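Local coordinates for protein phytochromobilin synthase (Solanum lycopersicum, PDB 6KME) that binds biliverdin IX alpha and probably reduces it, with electrons from ferredoxin, to phytochromobilin, the chromophore of plant phytochromes, at residues L128-I136 with Q220-Y231; Y157-L167 with I178-S186. The protein carries 1 engineered substitution. One frame throughout, in Å; residues are numbered along the deposited sequence.

How the contacts relate
Contacts 1 and 2 have centres about 24 Å apart, yet they meet through neighbouring strands of the central antiparallel sheet. Strand 123-131 supplies the first segment of contact 1, strand 180-185 the second of contact 2, and Leu128 O probably accepts a hydrogen bond from Ile180 N at 2.8 Å. Close by, Asp129 OD1 packs 3.4 Å from Val179 CA. Along the chain, contact 2 is nested inside the long loop that contact 1 closes. Both border the biliverdin pocket: the side chain of Tyr231 in contact 1 comes within about 4 Å of the bilin, while contact 2 contributes Leu167, Trp181 and Arg183 to the pocket.

Contact 1 of 2, residues L128-I136 with Q220-Y231; sequences LDLNPLHDI and QIACNCEAQHRY
Asn131, the last residue of strand 123-131, meets Tyr231 of helix 218-238 in a chain of hydrogen bonds. The phenol OH donates to Asn131 OD1 at 2.7 Å, lying in the plane of the carbonyl with a C=O...O angle of 150°. The other end of the amide works inside the strand, where Asn131 ND2 donates to Asp129 OD2 at 2.8 Å, on its anti side, somewhat out of the carboxylate plane; Asp129 OD1 is taken by Ser176. A chi1 of -63° carries the amide toward the helix, and its opposite ends then reach Tyr231 and Asp129. Asparagine suits the place because one planar group presents both a donor and an acceptor. Replaced by an alanine, Asn131 would probably no longer link Tyr231 OH to Asp129 OD2: each would lose this one partner and a gap would open beside the ring.

A second hydrogen bond lies two turns toward the N-terminus of the helix: His134 NE2 points in its ring plane at Asn224 OD1, 2.6 Å away, and the bond is fairly straight (N-H...O 159°), its donor tilted from the carbonyl plane of Asn224. Asn224 ND2 goes to Pro106 O, which settles which way round that amide sits.

Between the two polar pairs lies the apolar packing. Leu133 sends CD2 to Asn224 CB (3.9 Å) and CD1 to Ala227 CB (4.0 Å), and CD1 also rests on Gln228 N. Ala227 lies where the loop comes close: its CB is 3.4 Å from Leu133 O and 3.8 Å from His134 CE1, so a small residue suits this position.

Directional hydrogen bonds thus flank a leucine-alanine contact, fixing amide and ring orientations where the end of strand 123-131 and the loop after it meet helix 218-238.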
loop_
_atom_site.group_PDB
_atom_site.type_symbol
_atom_site.label_atom_id
_atom_site.label_comp_id
_atom_site.label_asym_id
_atom_site.label_seq_id
_atom_site.Cartn_x
_atom_site.Cartn_y
_atom_site.Cartn_z
ATOM N N LEU A 128 -3.921 2.261 -5.820
ATOM C CA LEU A 128 -4.661 1.050 -5.481
ATOM C C LEU A 128 -3.985 -0.119 -6.185
ATOM O O LEU A 128 -3.855 -0.101 -7.415
ATOM C CB LEU A 128 -6.131 1.174 -5.916
ATOM C CG LEU A 128 -7.026 -0.071 -5.766
ATOM C CD1 LEU A 128 -7.134 -0.473 -4.288
ATOM C CD2 LEU A 128 -8.398 0.208 -6.365
ATOM N N ASP A 129 -3.550 -1.133 -5.423
ATOM C CA ASP A 129 -2.762 -2.184 -6.053
ATOM C C ASP A 129 -2.732 -3.444 -5.201
ATOM O O ASP A 129 -3.008 -3.427 -3.996
ATOM C CB ASP A 129 -1.328 -1.717 -6.312
ATOM C CG ASP A 129 -0.569 -2.619 -7.280
ATOM O OD1 ASP A 129 -1.203 -3.318 -8.114
ATOM O OD2 ASP A 129 0.680 -2.621 -7.210
ATOM N N LEU A 130 -2.400 -4.545 -5.870
ATOM C CA LEU A 130 -1.940 -5.776 -5.219
ATOM C C LEU A 130 -0.419 -5.780 -5.401
ATOM O O LEU A 130 0.096 -6.280 -6.402
ATOM C CB LEU A 130 -2.624 -6.996 -5.839
ATOM C CG LEU A 130 -4.055 -7.342 -5.378
ATOM C CD1 LEU A 130 -5.054 -6.186 -5.559
ATOM C CD2 LEU A 130 -4.601 -8.646 -6.044
ATOM N N ASN A 131 0.309 -5.154 -4.453
ATOM C CA ASN A 131 1.762 -4.974 -4.615
ATOM C C ASN A 131 2.447 -6.344 -4.610
ATOM O O ASN A 131 2.243 -7.131 -3.673
ATOM C CB ASN A 131 2.389 -4.109 -3.496
ATOM C CG ASN A 131 1.881 -2.630 -3.441
ATOM O OD1 ASN A 131 1.889 -2.036 -2.363
ATOM N ND2 ASN A 131 1.495 -2.040 -4.579
ATOM N N PRO A 132 3.290 -6.658 -5.598
ATOM C CA PRO A 132 3.953 -7.973 -5.589
ATOM C C PRO A 132 4.934 -8.109 -4.434
ATOM O O PRO A 132 5.707 -7.199 -4.136
ATOM C CB PRO A 132 4.680 -8.022 -6.942
ATOM C CG PRO A 132 4.837 -6.574 -7.350
ATOM C CD PRO A 132 3.583 -5.902 -6.827
ATOM N N LEU A 133 4.910 -9.277 -3.787
ATOM C CA LEU A 133 5.890 -9.527 -2.735
ATOM C C LEU A 133 7.293 -9.646 -3.313
ATOM O O LEU A 133 8.259 -9.133 -2.735
ATOM C CB LEU A 133 5.526 -10.797 -1.959
ATOM C CG LEU A 133 6.485 -11.141 -0.817
ATOM C CD1 LEU A 133 6.428 -10.073 0.296
ATOM C CD2 LEU A 133 6.202 -12.570 -0.274
ATOM N N HIS A 134 7.417 -10.303 -4.463
ATOM C CA HIS A 134 8.692 -10.592 -5.093
ATOM C C HIS A 134 8.770 -9.891 -6.442
ATOM O O HIS A 134 7.753 -9.496 -7.019
ATOM C CB HIS A 134 8.890 -12.101 -5.269
ATOM C CG HIS A 134 9.069 -12.841 -3.979
ATOM N ND1 HIS A 134 10.143 -12.624 -3.140
ATOM C CD2 HIS A 134 8.329 -13.816 -3.398
ATOM C CE1 HIS A 134 10.048 -13.425 -2.092
ATOM N NE2 HIS A 134 8.956 -14.158 -2.225
ATOM N N ASP A 135 9.997 -9.738 -6.938
ATOM C CA ASP A 135 10.221 -8.937 -8.135
ATOM C C ASP A 135 9.545 -9.561 -9.350
ATOM O O ASP A 135 9.681 -10.760 -9.614
ATOM C CB ASP A 135 11.714 -8.777 -8.397
ATOM C CG ASP A 135 11.994 -8.072 -9.706
ATOM O OD1 ASP A 135 11.817 -6.833 -9.761
ATOM O OD2 ASP A 135 12.372 -8.763 -10.680
ATOM N N ILE A 136 8.806 -8.737 -10.086
ATOM C CA ILE A 136 8.102 -9.156 -11.290
ATOM C C ILE A 136 8.723 -8.553 -12.541
ATOM O O ILE A 136 8.142 -8.657 -13.627
ATOM C CB ILE A 136 6.609 -8.802 -11.214
ATOM C CG1 ILE A 136 6.465 -7.301 -10.950
ATOM C CG2 ILE A 136 5.904 -9.642 -10.141
ATOM C CD1 ILE A 136 5.119 -6.756 -11.292
ATOM N N GLN A 220 12.725 -20.524 1.941
ATOM C CA GLN A 220 11.762 -19.728 1.190
ATOM C C GLN A 220 10.967 -18.811 2.109
ATOM O O GLN A 220 10.680 -17.664 1.748
ATOM C CB GLN A 220 10.829 -20.638 0.392
ATOM C CG GLN A 220 9.938 -19.872 -0.566
ATOM C CD GLN A 220 10.738 -18.994 -1.517
ATOM O OE1 GLN A 220 10.585 -17.766 -1.542
ATOM N NE2 GLN A 220 11.609 -19.624 -2.299
ATOM N N ILE A 221 10.616 -19.285 3.308
ATOM C CA ILE A 221 9.928 -18.413 4.258
ATOM C C ILE A 221 10.815 -17.229 4.629
ATOM O O ILE A 221 10.343 -16.088 4.721
ATOM C CB ILE A 221 9.483 -19.211 5.495
ATOM C CG1 ILE A 221 8.499 -20.306 5.076
ATOM C CG2 ILE A 221 8.844 -18.283 6.531
ATOM C CD1 ILE A 221 8.130 -21.262 6.170
ATOM N N ALA A 222 12.116 -17.474 4.827
ATOM C CA ALA A 222 13.038 -16.377 5.112
ATOM C C ALA A 222 13.114 -15.404 3.943
ATOM O O ALA A 222 13.168 -14.184 4.145
ATOM C CB ALA A 222 14.427 -16.918 5.443
ATOM N N CYS A 223 13.131 -15.920 2.712
ATOM C CA CYS A 223 13.145 -15.033 1.554
ATOM C C CYS A 223 11.877 -14.192 1.497
ATOM O O CYS A 223 11.938 -12.981 1.251
ATOM C CB CYS A 223 13.318 -15.838 0.266
ATOM S SG CYS A 223 15.037 -16.210 -0.177
ATOM N N ASN A 224 10.713 -14.814 1.730
ATOM C CA ASN A 224 9.466 -14.050 1.741
ATOM C C ASN A 224 9.473 -12.998 2.838
ATOM O O ASN A 224 8.899 -11.914 2.673
ATOM C CB ASN A 224 8.260 -14.970 1.952
ATOM C CG ASN A 224 8.116 -16.014 0.880
ATOM O OD1 ASN A 224 8.640 -15.869 -0.227
ATOM N ND2 ASN A 224 7.381 -17.079 1.196
ATOM N N CYS A 225 10.102 -13.314 3.970
ATOM C CA CYS A 225 10.106 -12.394 5.098
ATOM C C CYS A 225 10.993 -11.190 4.814
ATOM O O CYS A 225 10.616 -10.049 5.121
ATOM C CB CYS A 225 10.564 -13.126 6.362
ATOM S SG CYS A 225 10.543 -12.127 7.853
ATOM N N GLU A 226 12.169 -11.426 4.218
ATOM C CA GLU A 226 13.048 -10.323 3.840
ATOM C C GLU A 226 12.390 -9.434 2.793
ATOM O O GLU A 226 12.477 -8.202 2.874
ATOM C CB GLU A 226 14.382 -10.868 3.329
ATOM C CG GLU A 226 15.210 -9.839 2.563
ATOM C CD GLU A 226 16.689 -9.865 2.920
ATOM O OE1 GLU A 226 17.043 -10.398 3.992
ATOM O OE2 GLU A 226 17.500 -9.346 2.123
ATOM N N ALA A 227 11.702 -10.034 1.819
ATOM C CA ALA A 227 11.000 -9.244 0.810
ATOM C C ALA A 227 9.961 -8.325 1.445
ATOM O O ALA A 227 9.847 -7.151 1.065
ATOM C CB ALA A 227 10.347 -10.169 -0.226
ATOM N N GLN A 228 9.201 -8.835 2.422
ATOM C CA GLN A 228 8.246 -7.988 3.129
ATOM C C GLN A 228 8.954 -6.920 3.961
ATOM O O GLN A 228 8.522 -5.760 3.978
ATOM C CB GLN A 228 7.323 -8.827 4.028
ATOM C CG GLN A 228 6.249 -7.961 4.706
ATOM C CD GLN A 228 5.180 -8.737 5.482
ATOM O OE1 GLN A 228 4.521 -8.173 6.354
ATOM N NE2 GLN A 228 4.987 -10.015 5.147
ATOM N N HIS A 229 10.037 -7.289 4.661
ATOM C CA HIS A 229 10.755 -6.314 5.481
ATOM C C HIS A 229 11.322 -5.185 4.625
ATOM O O HIS A 229 11.239 -4.008 5.001
ATOM C CB HIS A 229 11.874 -6.993 6.274
ATOM C CG HIS A 229 12.612 -6.057 7.180
ATOM N ND1 HIS A 229 13.913 -5.669 6.951
ATOM C CD2 HIS A 229 12.216 -5.401 8.296
ATOM C CE1 HIS A 229 14.295 -4.829 7.895
ATOM N NE2 HIS A 229 13.282 -4.649 8.724
ATOM N N ARG A 230 11.888 -5.530 3.464
ATOM C CA ARG A 230 12.391 -4.518 2.540
ATOM C C ARG A 230 11.282 -3.566 2.103
ATOM O O ARG A 230 11.485 -2.347 2.045
ATOM C CB ARG A 230 13.027 -5.208 1.328
ATOM C CG ARG A 230 13.575 -4.252 0.237
ATOM C CD ARG A 230 14.229 -5.071 -0.903
ATOM N NE ARG A 230 14.497 -4.256 -2.086
ATOM C CZ ARG A 230 13.653 -4.110 -3.110
ATOM N NH1 ARG A 230 12.481 -4.736 -3.105
ATOM N NH2 ARG A 230 13.982 -3.341 -4.150
ATOM N N TYR A 231 10.100 -4.109 1.800
ATOM C CA TYR A 231 8.949 -3.293 1.415
ATOM C C TYR A 231 8.527 -2.358 2.544
ATOM O O TYR A 231 8.287 -1.168 2.317
ATOM C CB TYR A 231 7.800 -4.215 1.003
ATOM C CG TYR A 231 6.445 -3.563 0.801
ATOM C CD1 TYR A 231 5.998 -3.230 -0.477
ATOM C CD2 TYR A 231 5.585 -3.328 1.881
ATOM C CE1 TYR A 231 4.753 -2.658 -0.682
ATOM C CE2 TYR A 231 4.341 -2.749 1.691
ATOM C CZ TYR A 231 3.925 -2.425 0.404
ATOM O OH TYR A 231 2.688 -1.857 0.193
#

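Contact 2 of 2, residues Y157-L167 with I178-S186; sequences YSKLLPWGGKL and IVIWTRFSS. With BLA (biliverdine IX alpha), chain B.
Trp181 turns the CD1 edge of its indole onto the face of Trp163 in a T-shaped pair, planes at 88° and CZ2 of Trp163 3.6 Å from CD1 of Trp181. Gly164 CA lies over one face of the Trp181 indole, 3.7 Å from the five-membered-ring centroid. Leu167 CD1 makes a CH-pi contact on the opposite face. Glycine fits here because a CB would clash with Trp181 CE2. On the other side of the strand, facing helix 188-211, Leu161 CD1 packs on Ile180 CG2 (3.9 Å) and Tyr157 CB on Ile180 CD1.

Further out, Trp181 NE1 donates to Gly165 O at 2.9 Å, almost straight (171°) and in the ring plane. A chi1 of -169° swings Thr182 OG1 away from the backbone N and toward the crossing loop, where it donates to Pro162 O at 2.7 Å. Towards the pocket, Trp181 CH2 touches BLA CAA (3.4 Å), and water 4 joins Lys166 O to the bilin's O1A.

Strand 180-185, outermost in the seven-stranded sheet, pairs with strand 123-131, and Tyr157 OH bonds Asp200 of helix 188-211. The loop from helix 151-160 thus crosses the edge strand before Leu167 pairs with Ser298 of strand 297-298.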
loop_
_atom_site.group_PDB
_atom_site.type_symbol
_atom_site.label_atom_id
_atom_site.label_comp_id
_atom_site.label_asym_id
_atom_site.label_seq_id
_atom_site.Cartn_x
_atom_site.Cartn_y
_atom_site.Cartn_z
ATOM N N TYR A 157 -10.131 -0.889 -15.281
ATOM C CA TYR A 157 -10.058 0.376 -14.561
ATOM C C TYR A 157 -8.986 1.317 -15.090
ATOM O O TYR A 157 -9.098 2.533 -14.891
ATOM C CB TYR A 157 -9.853 0.107 -13.072
ATOM C CG TYR A 157 -11.132 -0.393 -12.456
ATOM C CD1 TYR A 157 -12.175 0.484 -12.205
ATOM C CD2 TYR A 157 -11.321 -1.742 -12.181
ATOM C CE1 TYR A 157 -13.357 0.048 -11.671
ATOM C CE2 TYR A 157 -12.505 -2.193 -11.639
ATOM C CZ TYR A 157 -13.519 -1.288 -11.387
ATOM O OH TYR A 157 -14.707 -1.708 -10.857
ATOM N N SER A 158 -7.966 0.795 -15.774
ATOM C CA SER A 158 -6.993 1.678 -16.410
ATOM C C SER A 158 -7.661 2.581 -17.440
ATOM O O SER A 158 -7.174 3.686 -17.710
ATOM C CB SER A 158 -5.880 0.859 -17.062
ATOM O OG SER A 158 -6.312 0.355 -18.318
ATOM N N LYS A 159 -8.777 2.137 -18.020
ATOM C CA LYS A 159 -9.502 2.988 -18.959
ATOM C C LYS A 159 -10.277 4.083 -18.234
ATOM O O LYS A 159 -10.342 5.219 -18.713
ATOM C CB LYS A 159 -10.447 2.141 -19.813
ATOM C CG LYS A 159 -9.748 1.072 -20.632
ATOM C CD LYS A 159 -10.739 0.288 -21.477
ATOM C CE LYS A 159 -10.068 -0.881 -22.180
ATOM N NZ LYS A 159 -11.035 -1.654 -23.008
ATOM N N LEU A 160 -10.843 3.764 -17.069
ATOM C CA LEU A 160 -11.719 4.671 -16.334
ATOM C C LEU A 160 -10.975 5.605 -15.387
ATOM O O LEU A 160 -11.491 6.678 -15.062
ATOM C CB LEU A 160 -12.734 3.866 -15.512
ATOM C CG LEU A 160 -13.550 2.783 -16.215
ATOM C CD1 LEU A 160 -14.388 2.061 -15.183
ATOM C CD2 LEU A 160 -14.425 3.386 -17.294
ATOM N N LEU A 161 -9.804 5.193 -14.897
ATOM C CA LEU A 161 -8.993 5.949 -13.941
ATOM C C LEU A 161 -7.614 6.099 -14.572
ATOM O O LEU A 161 -6.739 5.234 -14.391
ATOM C CB LEU A 161 -8.920 5.243 -12.584
ATOM C CG LEU A 161 -10.230 5.068 -11.793
ATOM C CD1 LEU A 161 -10.091 4.082 -10.630
ATOM C CD2 LEU A 161 -10.744 6.421 -11.279
ATOM N N PRO A 162 -7.365 7.192 -15.291
ATOM C CA PRO A 162 -6.170 7.270 -16.142
ATOM C C PRO A 162 -4.870 7.379 -15.359
ATOM O O PRO A 162 -4.827 7.875 -14.226
ATOM C CB PRO A 162 -6.417 8.537 -16.968
ATOM C CG PRO A 162 -7.299 9.376 -16.098
ATOM C CD PRO A 162 -8.204 8.400 -15.398
ATOM N N TRP A 163 -3.793 6.930 -16.005
ATOM C CA TRP A 163 -2.447 7.025 -15.440
ATOM C C TRP A 163 -2.182 8.408 -14.846
ATOM O O TRP A 163 -2.433 9.435 -15.482
ATOM C CB TRP A 163 -1.425 6.708 -16.536
ATOM C CG TRP A 163 -0.010 6.611 -16.071
ATOM C CD1 TRP A 163 1.028 7.450 -16.408
ATOM C CD2 TRP A 163 0.544 5.613 -15.201
ATOM N NE1 TRP A 163 2.186 7.034 -15.795
ATOM C CE2 TRP A 163 1.916 5.915 -15.041
ATOM C CE3 TRP A 163 0.009 4.498 -14.528
ATOM C CZ2 TRP A 163 2.765 5.141 -14.251
ATOM C CZ3 TRP A 163 0.851 3.735 -13.740
ATOM C CH2 TRP A 163 2.219 4.056 -13.611
ATOM N N GLY A 164 -1.678 8.433 -13.613
ATOM C CA GLY A 164 -1.466 9.681 -12.891
ATOM C C GLY A 164 -0.318 10.537 -13.403
ATOM O O GLY A 164 -0.209 11.697 -12.987
ATOM N N GLY A 165 0.522 10.014 -14.285
ATOM C CA GLY A 165 1.655 10.770 -14.806
ATOM C C GLY A 165 2.961 10.372 -14.141
ATOM O O GLY A 165 3.068 9.338 -13.472
ATOM N N LYS A 166 3.970 11.225 -14.325
ATOM C CA LYS A 166 5.299 10.938 -13.797
ATOM C C LYS A 166 5.261 10.755 -12.283
ATOM O O LYS A 166 4.521 11.444 -11.570
ATOM C CB LYS A 166 6.273 12.064 -14.174
ATOM C CG LYS A 166 6.511 12.186 -15.675
ATOM C CD LYS A 166 7.407 13.402 -16.015
ATOM C CE LYS A 166 7.426 13.646 -17.525
ATOM N NZ LYS A 166 8.204 14.846 -17.887
ATOM N N LEU A 167 6.053 9.800 -11.788
ATOM C CA LEU A 167 6.075 9.491 -10.364
ATOM C C LEU A 167 7.465 9.000 -9.982
ATOM O O LEU A 167 8.254 8.590 -10.837
ATOM C CB LEU A 167 5.010 8.439 -9.984
ATOM C CG LEU A 167 5.272 6.959 -10.358
ATOM C CD1 LEU A 167 4.294 6.034 -9.632
ATOM C CD2 LEU A 167 5.199 6.729 -11.862
ATOM N N ILE A 178 -1.261 -4.358 -12.643
ATOM C CA ILE A 178 -2.633 -3.878 -12.580
ATOM C C ILE A 178 -2.768 -2.657 -11.678
ATOM O O ILE A 178 -3.890 -2.285 -11.316
ATOM C CB ILE A 178 -3.610 -4.987 -12.149
ATOM C CG1 ILE A 178 -3.345 -5.435 -10.702
ATOM C CG2 ILE A 178 -3.556 -6.154 -13.132
ATOM C CD1 ILE A 178 -4.455 -6.341 -10.125
ATOM N N VAL A 179 -1.652 -2.020 -11.305
ATOM C CA VAL A 179 -1.716 -0.885 -10.387
ATOM C C VAL A 179 -2.617 0.204 -10.956
ATOM O O VAL A 179 -2.619 0.485 -12.163
ATOM C CB VAL A 179 -0.315 -0.323 -10.086
ATOM C CG1 VAL A 179 0.367 0.213 -11.380
ATOM C CG2 VAL A 179 -0.402 0.776 -9.043
ATOM N N ILE A 180 -3.429 0.781 -10.086
ATOM C CA ILE A 180 -4.155 2.004 -10.386
ATOM C C ILE A 180 -3.400 3.138 -9.702
ATOM O O ILE A 180 -3.425 3.264 -8.473
ATOM C CB ILE A 180 -5.612 1.934 -9.915
ATOM C CG1 ILE A 180 -6.364 0.859 -10.698
ATOM C CG2 ILE A 180 -6.287 3.311 -10.056
ATOM C CD1 ILE A 180 -7.723 0.540 -10.117
ATOM N N TRP A 181 -2.701 3.938 -10.501
ATOM C CA TRP A 181 -2.038 5.156 -10.043
ATOM C C TRP A 181 -2.708 6.269 -10.830
ATOM O O TRP A 181 -2.653 6.272 -12.065
ATOM C CB TRP A 181 -0.522 5.090 -10.273
ATOM C CG TRP A 181 0.145 6.436 -10.534
ATOM C CD1 TRP A 181 0.858 6.807 -11.647
ATOM C CD2 TRP A 181 0.144 7.574 -9.659
ATOM N NE1 TRP A 181 1.308 8.110 -11.512
ATOM C CE2 TRP A 181 0.886 8.598 -10.299
ATOM C CE3 TRP A 181 -0.397 7.822 -8.387
ATOM C CZ2 TRP A 181 1.079 9.858 -9.717
ATOM C CZ3 TRP A 181 -0.202 9.069 -7.808
ATOM C CH2 TRP A 181 0.530 10.075 -8.476
ATOM N N THR A 182 -3.418 7.159 -10.131
ATOM C CA THR A 182 -4.281 8.103 -10.824
ATOM C C THR A 182 -4.428 9.375 -10.000
ATOM O O THR A 182 -4.259 9.379 -8.777
ATOM C CB THR A 182 -5.664 7.476 -11.148
ATOM O OG1 THR A 182 -6.400 8.316 -12.047
ATOM C CG2 THR A 182 -6.518 7.228 -9.886
ATOM N N ARG A 183 -4.707 10.461 -10.712
ATOM C CA ARG A 183 -5.104 11.742 -10.155
ATOM C C ARG A 183 -6.391 12.159 -10.847
ATOM O O ARG A 183 -6.507 12.020 -12.070
ATOM C CB ARG A 183 -4.022 12.832 -10.395
ATOM C CG ARG A 183 -2.610 12.516 -9.882
ATOM C CD ARG A 183 -1.619 13.614 -10.358
ATOM N NE ARG A 183 -0.223 13.363 -9.970
ATOM C CZ ARG A 183 0.364 13.850 -8.880
ATOM N NH1 ARG A 183 -0.315 14.621 -8.032
ATOM N NH2 ARG A 183 1.636 13.569 -8.629
ATOM N N PHE A 184 -7.358 12.670 -10.087
ATOM C CA PHE A 184 -8.577 13.144 -10.729
ATOM C C PHE A 184 -9.274 14.146 -9.823
ATOM O O PHE A 184 -9.083 14.140 -8.603
ATOM C CB PHE A 184 -9.524 11.986 -11.097
ATOM C CG PHE A 184 -9.931 11.116 -9.933
ATOM C CD1 PHE A 184 -10.976 11.488 -9.096
ATOM C CD2 PHE A 184 -9.293 9.897 -9.704
ATOM C CE1 PHE A 184 -11.370 10.656 -8.025
ATOM C CE2 PHE A 184 -9.675 9.073 -8.643
ATOM C CZ PHE A 184 -10.711 9.455 -7.803
ATOM N N SER A 185 -10.060 15.022 -10.447
ATOM C CA SER A 185 -10.883 15.982 -9.731
ATOM C C SER A 185 -12.120 15.311 -9.151
ATOM O O SER A 185 -12.675 14.373 -9.730
ATOM C CB SER A 185 -11.304 17.120 -10.654
ATOM O OG SER A 185 -10.196 17.964 -10.921
ATOM N N SER A 186 -12.562 15.816 -8.004
ATOM C CA SER A 186 -13.651 15.166 -7.287
ATOM C C SER A 186 -14.958 15.335 -8.042
ATOM O O SER A 186 -15.262 16.414 -8.550
ATOM C CB SER A 186 -13.781 15.740 -5.877
ATOM O OG SER A 186 -12.605 15.507 -5.117
HETATM C CHA BLA B . 1.334 11.671 -3.572
HETATM N NA BLA B . 1.424 9.117 -3.132
HETATM C C1A BLA B . 1.721 10.243 -3.919
HETATM C C2A BLA B . 2.469 9.776 -5.087
HETATM C C3A BLA B . 2.609 8.324 -4.958
HETATM C C4A BLA B . 1.955 7.942 -3.739
HETATM C CMA BLA B . 3.284 7.330 -5.906
HETATM C CAA BLA B . 3.002 10.744 -6.181
HETATM C CBA BLA B . 4.276 11.381 -5.696
HETATM C CGA BLA B . 5.522 10.509 -6.096
HETATM O O1A BLA B . 5.526 10.273 -7.268
HETATM O O2A BLA B . 6.234 10.250 -5.171
HETATM C CHB BLA B . 1.780 6.538 -3.143
HETATM N NB BLA B . 3.925 5.456 -3.507
HETATM C C1B BLA B . 2.651 5.482 -2.895
HETATM C C2B BLA B . 2.473 3.971 -2.439
HETATM C C3B BLA B . 3.681 3.294 -2.561
HETATM C C4B BLA B . 4.663 4.270 -3.213
HETATM C CMB BLA B . 1.201 3.540 -1.732
HETATM O OB BLA B . 5.857 4.184 -3.449
HETATM C CAB BLA B . 4.268 1.926 -2.316
HETATM C CBB BLA B . 5.480 1.329 -2.388
HETATM N NC BLA B . -0.836 9.763 0.874
HETATM C C1C BLA B . -1.166 8.593 1.597
HETATM C C2C BLA B . -1.595 9.079 2.989
HETATM C C3C BLA B . -1.497 10.470 2.991
HETATM C C4C BLA B . -0.998 10.953 1.608
HETATM C CMC BLA B . -2.012 8.035 4.033
HETATM O OC BLA B . -1.052 7.523 1.022
HETATM C CAC BLA B . -1.813 11.363 4.139
HETATM C CBC BLA B . -1.696 11.229 5.478
HETATM C CHD BLA B . -0.702 12.153 1.018
HETATM N ND BLA B . 0.317 11.496 -1.271
HETATM C C1D BLA B . -0.081 12.373 -0.350
HETATM C C2D BLA B . 0.134 13.811 -0.785
HETATM C C3D BLA B . 0.687 13.763 -2.051
HETATM C C4D BLA B . 0.833 12.259 -2.422
HETATM C CMD BLA B . -0.249 14.957 0.133
HETATM C CAD BLA B . 1.135 14.855 -3.030
HETATM C CBD BLA B . 2.394 15.583 -2.599
HETATM C CGD BLA B . 3.728 14.718 -2.664
HETATM O O1D BLA B . 4.354 14.792 -1.621
HETATM O O2D BLA B . 3.895 14.143 -3.731
HETATM O O HOH W 1 -3.925 4.279 -13.343
HETATM O O HOH W 2 -4.477 10.982 -13.954
HETATM O O HOH W 3 2.170 12.824 -11.705
HETATM O O HOH W 4 4.099 12.036 -8.828
#